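Local coordinates for protein PHB depolymerase (Penicillium funiculosum, PDB 2D81) that hydrolyses the ester bonds of the biopolyester poly(3-hydroxybutyrate), using a circularly permuted alpha/beta hydrolase fold, at residues 72-77 and 113-118; 200-205 and 303-308; 221-226 and 312-317; 243-248 and 258-263. One frame throughout, in Å; residues are numbered along the deposited sequence.

Contact 1: 72-77 and 113-118; sequences ANMKSW and KAQLGN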
loop_
_atom_site.group_PDB
_atom_site.type_symbol
_atom_site.label_atom_id
_atom_site.label_comp_id
_atom_site.label_asym_id
_atom_site.label_seq_id
_atom_site.Cartn_x
_atom_site.Cartn_y
_atom_site.Cartn_z
ATOM N N ALA A 72 16.588 14.600 0.151
ATOM C CA ALA A 72 16.676 16.007 -0.228
ATOM C C ALA A 72 15.427 16.458 -0.983
ATOM O O ALA A 72 14.933 17.568 -0.776
ATOM C CB ALA A 72 17.916 16.241 -1.085
ATOM N N ASN A 73 14.915 15.599 -1.857
ATOM C CA ASN A 73 13.701 15.925 -2.600
ATOM C C ASN A 73 12.499 16.080 -1.671
ATOM O O ASN A 73 11.679 16.984 -1.854
ATOM C CB ASN A 73 13.419 14.852 -3.660
ATOM C CG ASN A 73 14.323 14.985 -4.884
ATOM O OD1 ASN A 73 14.400 14.079 -5.720
ATOM N ND2 ASN A 73 14.999 16.121 -4.996
ATOM N N MET A 74 12.392 15.210 -0.672
ATOM C CA MET A 74 11.313 15.335 0.302
ATOM C C MET A 74 11.344 16.708 0.970
ATOM O O MET A 74 10.309 17.358 1.118
ATOM C CB MET A 74 11.411 14.228 1.359
ATOM C CG MET A 74 11.022 12.854 0.826
ATOM S SD MET A 74 11.122 11.534 2.045
ATOM C CE MET A 74 9.717 11.917 3.078
ATOM N N LYS A 75 12.534 17.151 1.367
ATOM C CA LYS A 75 12.682 18.463 1.981
ATOM C C LYS A 75 12.335 19.571 0.997
ATOM O O LYS A 75 11.631 20.517 1.340
ATOM C CB LYS A 75 14.112 18.654 2.494
ATOM C CG LYS A 75 14.469 17.739 3.649
ATOM C CD LYS A 75 15.894 17.959 4.119
ATOM C CE LYS A 75 16.260 16.996 5.236
ATOM N NZ LYS A 75 17.682 17.148 5.649
ATOM N N SER A 76 12.825 19.441 -0.230
ATOM C CA SER A 76 12.656 20.490 -1.229
ATOM C C SER A 76 11.208 20.627 -1.691
ATOM O O SER A 76 10.729 21.740 -1.909
ATOM C CB SER A 76 13.557 20.215 -2.435
ATOM O OG SER A 76 14.917 20.178 -2.045
ATOM N N TRP A 77 10.514 19.500 -1.833
ATOM C CA TRP A 77 9.154 19.507 -2.368
ATOM C C TRP A 77 8.090 19.768 -1.307
ATOM O O TRP A 77 6.921 19.962 -1.634
ATOM C CB TRP A 77 8.843 18.176 -3.065
ATOM C CG TRP A 77 9.778 17.832 -4.190
ATOM C CD1 TRP A 77 10.534 18.702 -4.925
ATOM C CD2 TRP A 77 10.029 16.529 -4.728
ATOM N NE1 TRP A 77 11.241 18.020 -5.888
ATOM C CE2 TRP A 77 10.950 16.685 -5.788
ATOM C CE3 TRP A 77 9.564 15.243 -4.419
ATOM C CZ2 TRP A 77 11.417 15.601 -6.541
ATOM C CZ3 TRP A 77 10.030 14.164 -5.172
ATOM C CH2 TRP A 77 10.947 14.353 -6.219
ATOM N N LYS A 113 13.466 3.084 6.258
ATOM C CA LYS A 113 13.412 3.425 7.674
ATOM C C LYS A 113 14.292 4.640 7.949
ATOM O O LYS A 113 13.877 5.582 8.618
ATOM C CB LYS A 113 13.886 2.248 8.524
ATOM C CG LYS A 113 13.857 2.519 10.024
ATOM C CD LYS A 113 14.317 1.297 10.801
ATOM C CE LYS A 113 14.224 1.529 12.298
ATOM N NZ LYS A 113 14.752 0.364 13.057
ATOM N N ALA A 114 15.511 4.611 7.421
ATOM C CA ALA A 114 16.469 5.687 7.650
ATOM C C ALA A 114 15.948 6.986 7.052
ATOM O O ALA A 114 16.059 8.058 7.657
ATOM C CB ALA A 114 17.808 5.329 7.028
ATOM N N GLN A 115 15.378 6.884 5.857
ATOM C CA GLN A 115 14.858 8.054 5.160
ATOM C C GLN A 115 13.730 8.711 5.951
ATOM O O GLN A 115 13.753 9.918 6.188
ATOM C CB GLN A 115 14.349 7.654 3.776
ATOM C CG GLN A 115 13.688 8.787 3.011
ATOM C CD GLN A 115 13.071 8.315 1.715
ATOM O OE1 GLN A 115 12.288 7.366 1.700
ATOM N NE2 GLN A 115 13.414 8.980 0.615
ATOM N N LEU A 116 12.744 7.915 6.350
ATOM C CA LEU A 116 11.607 8.435 7.104
ATOM C C LEU A 116 12.034 8.907 8.490
ATOM O O LEU A 116 11.386 9.765 9.083
ATOM C CB LEU A 116 10.513 7.365 7.220
ATOM C CG LEU A 116 9.849 6.991 5.891
ATOM C CD1 LEU A 116 8.849 5.866 6.096
ATOM C CD2 LEU A 116 9.165 8.216 5.310
ATOM N N GLY A 117 13.132 8.352 8.994
ATOM C CA GLY A 117 13.632 8.757 10.298
ATOM C C GLY A 117 13.989 10.231 10.374
ATOM O O GLY A 117 14.056 10.814 11.461
ATOM N N ASN A 118 14.221 10.840 9.217
ATOM C CA ASN A 118 14.503 12.269 9.149
ATOM C C ASN A 118 13.278 13.104 9.492
ATOM O O ASN A 118 13.404 14.283 9.836
ATOM C CB ASN A 118 14.992 12.643 7.746
ATOM C CG ASN A 118 16.400 12.165 7.475
ATOM O OD1 ASN A 118 17.370 12.776 7.923
ATOM N ND2 ASN A 118 16.524 11.063 6.746
HETATM O O HOH W 1 17.477 15.537 8.156
#

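Contact 2: 200-205 and 303-308; sequences NGMDTT and MAAIVG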
loop_
_atom_site.group_PDB
_atom_site.type_symbol
_atom_site.label_atom_id
_atom_site.label_comp_id
_atom_site.label_asym_id
_atom_site.label_seq_id
_atom_site.Cartn_x
_atom_site.Cartn_y
_atom_site.Cartn_z
ATOM N N ASN A 200 -3.914 5.146 -16.293
ATOM C CA ASN A 200 -3.199 4.164 -17.086
ATOM C C ASN A 200 -2.490 3.226 -16.111
ATOM O O ASN A 200 -2.021 3.657 -15.055
ATOM C CB ASN A 200 -2.189 4.866 -17.997
ATOM C CG ASN A 200 -1.875 4.067 -19.241
ATOM O OD1 ASN A 200 -2.777 3.662 -19.975
ATOM N ND2 ASN A 200 -0.592 3.842 -19.494
ATOM N N GLY A 201 -2.430 1.943 -16.455
ATOM C CA GLY A 201 -1.812 0.972 -15.568
ATOM C C GLY A 201 -2.752 0.460 -14.491
ATOM O O GLY A 201 -2.368 -0.384 -13.678
ATOM N N MET A 202 -3.982 0.971 -14.483
ATOM C CA MET A 202 -5.000 0.505 -13.548
ATOM C C MET A 202 -6.157 -0.185 -14.265
ATOM O O MET A 202 -6.541 0.202 -15.368
ATOM C CB MET A 202 -5.526 1.673 -12.707
ATOM C CG MET A 202 -4.504 2.234 -11.728
ATOM S SD MET A 202 -5.120 3.643 -10.785
ATOM C CE MET A 202 -6.175 2.821 -9.565
ATOM N N ASP A 203 -6.703 -1.218 -13.630
ATOM C CA ASP A 203 -7.748 -2.039 -14.235
ATOM C C ASP A 203 -9.057 -1.255 -14.313
ATOM O O ASP A 203 -9.167 -0.154 -13.771
ATOM C CB ASP A 203 -7.940 -3.312 -13.403
ATOM C CG ASP A 203 -8.580 -4.443 -14.192
ATOM O OD1 ASP A 203 -8.679 -5.559 -13.643
ATOM O OD2 ASP A 203 -8.982 -4.226 -15.355
ATOM N N THR A 204 -10.045 -1.827 -14.992
ATOM C CA THR A 204 -11.349 -1.188 -15.148
ATOM C C THR A 204 -12.120 -1.175 -13.831
ATOM O O THR A 204 -13.000 -0.337 -13.621
ATOM C CB THR A 204 -12.210 -1.934 -16.188
ATOM O OG1 THR A 204 -12.409 -3.284 -15.753
ATOM C CG2 THR A 204 -11.525 -1.946 -17.542
ATOM N N THR A 205 -11.786 -2.113 -12.952
ATOM C CA THR A 205 -12.620 -2.416 -11.795
ATOM C C THR A 205 -11.776 -2.466 -10.524
ATOM O O THR A 205 -10.692 -3.048 -10.515
ATOM C CB THR A 205 -13.323 -3.781 -11.984
ATOM O OG1 THR A 205 -14.048 -3.780 -13.222
ATOM C CG2 THR A 205 -14.288 -4.056 -10.836
ATOM N N MET A 303 -1.658 7.733 -8.121
ATOM C CA MET A 303 -1.941 8.242 -6.781
ATOM C C MET A 303 -3.190 9.118 -6.777
ATOM O O MET A 303 -3.998 9.051 -5.853
ATOM C CB MET A 303 -0.755 9.037 -6.221
ATOM C CG MET A 303 0.454 8.185 -5.863
ATOM S SD MET A 303 1.474 8.933 -4.572
ATOM C CE MET A 303 2.037 10.417 -5.395
ATOM N N ALA A 304 -3.349 9.935 -7.811
ATOM C CA ALA A 304 -4.513 10.811 -7.908
ATOM C C ALA A 304 -5.809 10.003 -8.001
ATOM O O ALA A 304 -6.840 10.394 -7.443
ATOM C CB ALA A 304 -4.376 11.728 -9.121
ATOM N N ALA A 305 -5.750 8.877 -8.704
ATOM C CA ALA A 305 -6.909 7.999 -8.843
ATOM C C ALA A 305 -7.277 7.381 -7.498
ATOM O O ALA A 305 -8.442 7.376 -7.103
ATOM C CB ALA A 305 -6.614 6.900 -9.856
ATOM N N ILE A 306 -6.273 6.862 -6.798
ATOM C CA ILE A 306 -6.487 6.280 -5.480
ATOM C C ILE A 306 -7.015 7.321 -4.495
ATOM O O ILE A 306 -7.953 7.054 -3.746
ATOM C CB ILE A 306 -5.180 5.658 -4.940
ATOM C CG1 ILE A 306 -4.745 4.511 -5.864
ATOM C CG2 ILE A 306 -5.390 5.132 -3.517
ATOM C CD1 ILE A 306 -3.368 3.941 -5.545
ATOM N N VAL A 307 -6.420 8.509 -4.502
ATOM C CA VAL A 307 -6.892 9.586 -3.640
ATOM C C VAL A 307 -8.321 9.989 -3.996
ATOM O O VAL A 307 -9.115 10.331 -3.120
ATOM C CB VAL A 307 -5.973 10.824 -3.741
ATOM C CG1 VAL A 307 -6.582 11.997 -2.978
ATOM C CG2 VAL A 307 -4.602 10.487 -3.169
ATOM N N GLY A 308 -8.644 9.945 -5.286
ATOM C CA GLY A 308 -9.990 10.276 -5.720
ATOM C C GLY A 308 -11.001 9.276 -5.199
ATOM O O GLY A 308 -12.112 9.641 -4.807
#

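Contact 3: 221-226 and 312-317; sequences CSLHVA and QIVSGF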
loop_
_atom_site.group_PDB
_atom_site.type_symbol
_atom_site.label_atom_id
_atom_site.label_comp_id
_atom_site.label_asym_id
_atom_site.label_seq_id
_atom_site.Cartn_x
_atom_site.Cartn_y
_atom_site.Cartn_z
ATOM N N CYS A 221 -17.139 4.901 10.351
ATOM C CA CYS A 221 -16.135 3.892 10.045
ATOM C C CYS A 221 -14.808 4.527 9.654
ATOM O O CYS A 221 -14.746 5.714 9.334
ATOM C CB CYS A 221 -16.655 2.979 8.926
ATOM S SG CYS A 221 -17.932 1.838 9.559
ATOM N N SER A 222 -13.743 3.734 9.712
ATOM C CA SER A 222 -12.439 4.155 9.217
ATOM C C SER A 222 -12.190 3.552 7.841
ATOM O O SER A 222 -12.994 2.760 7.351
ATOM C CB SER A 222 -11.336 3.710 10.180
ATOM O OG SER A 222 -11.366 2.305 10.376
ATOM N N LEU A 223 -11.071 3.921 7.227
ATOM C CA LEU A 223 -10.737 3.436 5.893
ATOM C C LEU A 223 -9.248 3.127 5.777
ATOM O O LEU A 223 -8.402 3.991 6.022
ATOM C CB LEU A 223 -11.120 4.481 4.843
ATOM C CG LEU A 223 -10.685 4.204 3.397
ATOM C CD1 LEU A 223 -11.399 2.977 2.850
ATOM C CD2 LEU A 223 -11.002 5.422 2.537
ATOM N N HIS A 224 -8.938 1.892 5.402
ATOM C CA HIS A 224 -7.569 1.507 5.078
ATOM C C HIS A 224 -7.509 1.089 3.614
ATOM O O HIS A 224 -8.321 0.283 3.154
ATOM C CB HIS A 224 -7.118 0.336 5.956
ATOM C CG HIS A 224 -5.677 -0.033 5.782
ATOM N ND1 HIS A 224 -4.647 0.738 6.277
ATOM C CD2 HIS A 224 -5.093 -1.083 5.156
ATOM C CE1 HIS A 224 -3.492 0.178 5.965
ATOM N NE2 HIS A 224 -3.735 -0.928 5.284
ATOM N N VAL A 225 -6.546 1.647 2.890
ATOM C CA VAL A 225 -6.307 1.273 1.504
ATOM C C VAL A 225 -5.180 0.245 1.473
ATOM O O VAL A 225 -4.085 0.504 1.972
ATOM C CB VAL A 225 -5.894 2.507 0.670
ATOM C CG1 VAL A 225 -5.695 2.119 -0.791
ATOM C CG2 VAL A 225 -6.957 3.591 0.794
ATOM N N ALA A 226 -5.457 -0.923 0.902
ATOM C CA ALA A 226 -4.461 -1.990 0.826
ATOM C C ALA A 226 -4.059 -2.251 -0.625
ATOM O O ALA A 226 -4.908 -2.539 -1.471
ATOM C CB ALA A 226 -5.013 -3.267 1.457
ATOM N N GLN A 312 -14.034 10.104 -2.375
ATOM C CA GLN A 312 -15.424 9.718 -2.600
ATOM C C GLN A 312 -15.971 8.954 -1.399
ATOM O O GLN A 312 -17.061 9.246 -0.908
ATOM C CB GLN A 312 -15.532 8.863 -3.864
ATOM C CG GLN A 312 -16.904 8.225 -4.107
ATOM C CD GLN A 312 -18.040 9.232 -4.155
ATOM O OE1 GLN A 312 -17.821 10.432 -4.325
ATOM N NE2 GLN A 312 -19.267 8.742 -4.017
ATOM N N ILE A 313 -15.203 7.981 -0.920
ATOM C CA ILE A 313 -15.642 7.162 0.203
ATOM C C ILE A 313 -15.871 7.984 1.470
ATOM O O ILE A 313 -16.837 7.751 2.193
ATOM C CB ILE A 313 -14.623 6.043 0.497
ATOM C CG1 ILE A 313 -14.634 5.029 -0.653
ATOM C CG2 ILE A 313 -14.948 5.365 1.825
ATOM C CD1 ILE A 313 -13.509 4.015 -0.610
ATOM N N VAL A 314 -14.995 8.945 1.745
ATOM C CA VAL A 314 -15.118 9.714 2.982
ATOM C C VAL A 314 -16.108 10.867 2.849
ATOM O O VAL A 314 -16.422 11.537 3.833
ATOM C CB VAL A 314 -13.754 10.286 3.441
ATOM C CG1 VAL A 314 -12.744 9.161 3.577
ATOM C CG2 VAL A 314 -13.266 11.338 2.458
ATOM N N SER A 315 -16.602 11.093 1.635
ATOM C CA SER A 315 -17.511 12.212 1.386
ATOM C C SER A 315 -18.872 11.986 2.036
ATOM O O SER A 315 -19.716 12.883 2.058
ATOM C CB SER A 315 -17.700 12.425 -0.119
ATOM O OG SER A 315 -18.493 11.397 -0.688
ATOM N N GLY A 316 -19.084 10.785 2.567
ATOM C CA GLY A 316 -20.339 10.490 3.231
ATOM C C GLY A 316 -20.287 10.684 4.735
ATOM O O GLY A 316 -21.249 10.365 5.436
ATOM N N PHE A 317 -19.170 11.203 5.240
ATOM C CA PHE A 317 -19.022 11.418 6.677
ATOM C C PHE A 317 -20.159 12.293 7.191
ATOM O O PHE A 317 -20.451 13.343 6.620
ATOM C CB PHE A 317 -17.673 12.083 6.979
ATOM C CG PHE A 317 -17.421 12.311 8.446
ATOM C CD1 PHE A 317 -17.541 11.266 9.359
ATOM C CD2 PHE A 317 -17.047 13.569 8.913
ATOM C CE1 PHE A 317 -17.293 11.469 10.714
ATOM C CE2 PHE A 317 -16.795 13.783 10.271
ATOM C CZ PHE A 317 -16.917 12.732 11.173
#

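Contact 4: 243-248 and 258-263; sequences QNTGYN and ILYPQA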
loop_
_atom_site.group_PDB
_atom_site.type_symbol
_atom_site.label_atom_id
_atom_site.label_comp_id
_atom_site.label_asym_id
_atom_site.label_seq_id
_atom_site.Cartn_x
_atom_site.Cartn_y
_atom_site.Cartn_z
ATOM N N GLN A 243 -8.735 -11.688 -0.300
ATOM C CA GLN A 243 -9.206 -12.675 0.668
ATOM C C GLN A 243 -8.107 -13.299 1.524
ATOM O O GLN A 243 -8.331 -13.601 2.698
ATOM C CB GLN A 243 -9.969 -13.790 -0.045
ATOM C CG GLN A 243 -11.229 -13.328 -0.752
ATOM C CD GLN A 243 -11.977 -14.475 -1.397
ATOM O OE1 GLN A 243 -11.423 -15.209 -2.217
ATOM N NE2 GLN A 243 -13.243 -14.637 -1.030
ATOM N N ASN A 244 -6.930 -13.498 0.940
ATOM C CA ASN A 244 -5.879 -14.282 1.589
ATOM C C ASN A 244 -4.933 -13.472 2.480
ATOM O O ASN A 244 -4.128 -14.051 3.208
ATOM C CB ASN A 244 -5.051 -15.024 0.534
ATOM C CG ASN A 244 -5.771 -16.228 -0.049
ATOM O OD1 ASN A 244 -6.996 -16.254 -0.143
ATOM N ND2 ASN A 244 -5.001 -17.227 -0.463
ATOM N N THR A 245 -5.021 -12.144 2.424
ATOM C CA THR A 245 -4.082 -11.302 3.159
ATOM C C THR A 245 -4.487 -11.097 4.612
ATOM O O THR A 245 -3.639 -10.848 5.468
ATOM C CB THR A 245 -3.924 -9.920 2.503
ATOM O OG1 THR A 245 -5.217 -9.351 2.267
ATOM C CG2 THR A 245 -3.162 -10.040 1.187
ATOM N N GLY A 246 -5.784 -11.183 4.889
ATOM C CA GLY A 246 -6.233 -11.110 6.269
ATOM C C GLY A 246 -6.645 -9.737 6.778
ATOM O O GLY A 246 -6.982 -9.598 7.953
ATOM N N TYR A 247 -6.629 -8.721 5.918
ATOM C CA TYR A 247 -7.088 -7.393 6.330
ATOM C C TYR A 247 -8.546 -7.438 6.767
ATOM O O TYR A 247 -8.926 -6.823 7.767
ATOM C CB TYR A 247 -6.973 -6.375 5.193
ATOM C CG TYR A 247 -5.568 -5.989 4.798
ATOM C CD1 TYR A 247 -4.899 -6.666 3.784
ATOM C CD2 TYR A 247 -4.922 -4.915 5.412
ATOM C CE1 TYR A 247 -3.624 -6.282 3.382
ATOM C CE2 TYR A 247 -3.646 -4.524 5.022
ATOM C CZ TYR A 247 -3.004 -5.211 4.003
ATOM O OH TYR A 247 -1.752 -4.822 3.597
ATOM N N ASN A 248 -9.362 -8.155 6.001
ATOM C CA ASN A 248 -10.804 -8.108 6.199
ATOM C C ASN A 248 -11.207 -8.691 7.545
ATOM O O ASN A 248 -12.193 -8.257 8.138
ATOM C CB ASN A 248 -11.529 -8.850 5.073
ATOM C CG ASN A 248 -11.250 -8.252 3.712
ATOM O OD1 ASN A 248 -10.858 -7.090 3.605
ATOM N ND2 ASN A 248 -11.463 -9.037 2.662
ATOM N N ILE A 258 -11.972 -1.654 3.924
ATOM C CA ILE A 258 -10.692 -1.835 3.247
ATOM C C ILE A 258 -10.895 -1.611 1.754
ATOM O O ILE A 258 -11.665 -2.326 1.114
ATOM C CB ILE A 258 -10.122 -3.263 3.441
ATOM C CG1 ILE A 258 -10.110 -3.649 4.925
ATOM C CG2 ILE A 258 -8.713 -3.331 2.869
ATOM C CD1 ILE A 258 -9.190 -2.807 5.796
ATOM N N LEU A 259 -10.210 -0.615 1.200
ATOM C CA LEU A 259 -10.277 -0.347 -0.235
ATOM C C LEU A 259 -9.130 -1.054 -0.946
ATOM O O LEU A 259 -7.974 -0.937 -0.535
ATOM C CB LEU A 259 -10.193 1.160 -0.498
ATOM C CG LEU A 259 -10.041 1.621 -1.952
ATOM C CD1 LEU A 259 -11.284 1.240 -2.758
ATOM C CD2 LEU A 259 -9.831 3.132 -1.986
ATOM N N TYR A 260 -9.460 -1.795 -2.000
ATOM C CA TYR A 260 -8.459 -2.536 -2.769
ATOM C C TYR A 260 -8.391 -2.074 -4.224
ATOM O O TYR A 260 -9.041 -2.659 -5.092
ATOM C CB TYR A 260 -8.764 -4.043 -2.777
ATOM C CG TYR A 260 -8.737 -4.738 -1.434
ATOM C CD1 TYR A 260 -9.905 -4.895 -0.680
ATOM C CD2 TYR A 260 -7.551 -5.270 -0.931
ATOM C CE1 TYR A 260 -9.886 -5.573 0.543
ATOM C CE2 TYR A 260 -7.522 -5.946 0.289
ATOM C CZ TYR A 260 -8.691 -6.094 1.018
ATOM O OH TYR A 260 -8.660 -6.761 2.223
ATOM N N PRO A 261 -7.612 -1.021 -4.514
ATOM C CA PRO A 261 -7.510 -0.553 -5.903
ATOM C C PRO A 261 -6.789 -1.634 -6.711
ATOM O O PRO A 261 -6.030 -2.420 -6.148
ATOM C CB PRO A 261 -6.672 0.722 -5.783
ATOM C CG PRO A 261 -6.921 1.174 -4.352
ATOM C CD PRO A 261 -6.886 -0.124 -3.598
ATOM N N GLN A 262 -7.013 -1.678 -8.022
ATOM C CA GLN A 262 -6.414 -2.733 -8.838
ATOM C C GLN A 262 -5.583 -2.188 -9.991
ATOM O O GLN A 262 -6.059 -1.370 -10.775
ATOM C CB GLN A 262 -7.500 -3.653 -9.407
ATOM C CG GLN A 262 -8.378 -4.347 -8.364
ATOM C CD GLN A 262 -7.591 -5.253 -7.438
ATOM O OE1 GLN A 262 -6.743 -6.027 -7.876
ATOM N NE2 GLN A 262 -7.881 -5.168 -6.146
ATOM N N ALA A 263 -4.343 -2.652 -10.094
ATOM C CA ALA A 263 -3.535 -2.375 -11.279
ATOM C C ALA A 263 -3.879 -3.407 -12.352
ATOM O O ALA A 263 -4.751 -4.252 -12.153
ATOM C CB ALA A 263 -2.046 -2.441 -10.934
HETATM O O HOH W 2 -8.387 -9.814 3.775
#

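Contact 1: 72-77 and 113-118
M74 of helix 68-77 and Q115 near the end of helix 106-116 bring the two backbones closest, with their CA atoms 9.4 Å apart, so that side chains alone span the distance. M74 points at the other helix; its CG lies beside the backbone N, and a bend at chi3 (72°) turns the methyl aside after the sulfur. The sulfur meets the amide end of Q115, M74 SD lying 3.7 Å from Q115 NE2, and the two side chains cross obliquely. CE goes on to L116, where M74 CE and L116 CD2 are 4.4 Å apart. Q115 is extended beyond CG, and its NE2 donates to Y48 O, in a loop that M74 also touches, which holds the amide beside the sulfur. Toward solvent a water joins the helices: it accepts from K75 NZ at 3.0 Å and donates to N118 OD1 at 2.8 Å. The other end of the N118 amide turns back, N118 ND2 giving Q115 O a bond of 3.0 Å with an N-H...O angle of 162°. Q115 O also takes N118 N, both donors arriving from the same face of its plane. L116 further leans on I93 of strand 92-98. The two helices belong to successive beta-alpha-beta connections, linking strands 39-43, 92-98 and 125-130 in the parallel part of an alpha/beta hydrolase sheet.

Contact 2: 200-205 and 303-308
Just past M202, the residue that reaches across to A305 and I306, T204 N donates to D203 OD2 at 2.6 Å, meeting the carboxylate oxygen from above its plane (40° out) with an N-H...O angle of 146°. The hydroxyls follow on: T204 OG1 and T205 OG1 share a hydrogen bond of 3.1 Å. These bonds shape the chain from D203 onward, while the contact itself is apolar and rests on M202. Its chain runs straight through chi2 and then bends at chi3 (77°), which lays the thioether against the helix. M202 SD sits 3.7 Å from A305 CB, and M202 CE follows at 4.1 Å from A305 CB. The methyl also reaches the next residue, M202 CE being 4.3 Å from I306 CG1. The loop joins strand 187-192, at the edge of the alpha/beta hydrolase sheet, to its antiparallel neighbour 205-210, and helix 301-314 lies against that sheet, I306 resting on V225 and L227 of strand 221-227. M202 is thus wedged between helix and loops, touching Q302 and Q309 along the helix as well as Q193 and W285. Nearby, N200 O accepts from Q302 NE2, a polar tie between the same loop and helix.

Contact 3: 221-226 and 312-317
L223 and I313 meet with their side chains crossed at about a right angle, branch against branch. L223 points from strand 221-227 at the helix; its CG is anti to the backbone N (chi1 173°), which carries both methyls out over I313. Each methyl finds its own partner: L223 CD2 lies 4.0 Å from I313 CG2, and L223 CD1 lies 4.2 Å from I313 CD1. I313 also points at the strand and straddles the leucine's forked end with its short and long branches. From the next residue along, V314 closes in beside the fork, V314 CG1 standing 4.3 Å from L223 CD2. All three side chains touch V8 of strand 8-9, and L223 also rests on I257 of the adjoining strand, so the pair is enclosed in apolar surroundings.

Beyond the contact Q312 O is gripped twice, by S315 OG at 2.6 Å, tilted 20° from the carbonyl plane, and by S315 N at 3.2 Å. A type I beta turn from V314 to F317 follows, closed by F317 N on V314 O. On the strand side, C221 is tied to C214 by a disulfide, while H224 goes to the other face of the sheet and is bonded through its ring nitrogens to S14 and S16. Strand 221-227 lies inside the sheet between 13-18 and 256-260, and the C-terminal helix 301-314 packs over one face of it, the layered alpha-on-beta packing of the alpha/beta hydrolase fold.

Contact 4: 243-248 and 258-263
N248 OD1 takes a short hydrogen bond of 2.6 Å from Y260 OH. N248 CG sits beside its backbone N (chi1 -60°), which brings OD1 round to that hydroxyl. The two side chains come from opposite directions, with amide and ring planes 86° apart: the oxygen lies in the plane of the tyrosine ring, whereas the hydroxyl stands 47° out of the carbonyl plane. Y247 CB presses on the same hydroxyl, 3.4 Å from Y260 OH. I258 packs on Y247, its CG1 4.2 Å from Y247 CB, while I258 CG2 lies over one face of the Y260 ring, toward its rim. A water adds to this shell, accepting from N248 N at 2.9 Å and giving only a weak bond to Y260 OH. With N248 replaced by an alanine, the Y260 hydroxyl would probably lose its main acceptor and the ring be freer to shift. Further out, T245 OG1 bonds to F241 O and lies in plane at the edge of the Y247 ring, whose hydroxyl pairs with S16 OG. At G246, with positive phi, the chain leaves helical angles between helices 240-244 and 247-251. These helices lie over the I258 and Y260 side of strand 256-260, with Y247 against H224 of neighbouring strand 221-227, while L259 faces helix 301-314.

How the contacts relate
From the N terminus, contact 1 closes first, joining two helices that connect parallel strands of the sheet before any other contact opens. The rest interlock. Segment 200-205 opens contact 2 and 221-226 opens contact 3; contact 4, a short loop between 243-248 and 258-263, then closes inside both. Helix 301-314 finishes the work, 303-308 closing contact 2 and 312-317 closing contact 3, so these two cross. They touch where I306 meets V225. Contact 4 joins contact 3 through backbone bonds between strands 221-227 and 256-260, and probably contact 2 through D203 N and Q262 O. Contacts 3 and 4 set helices against opposite faces of the sheet, and contact 2 ties the 200-205 loop to the same C-terminal helix.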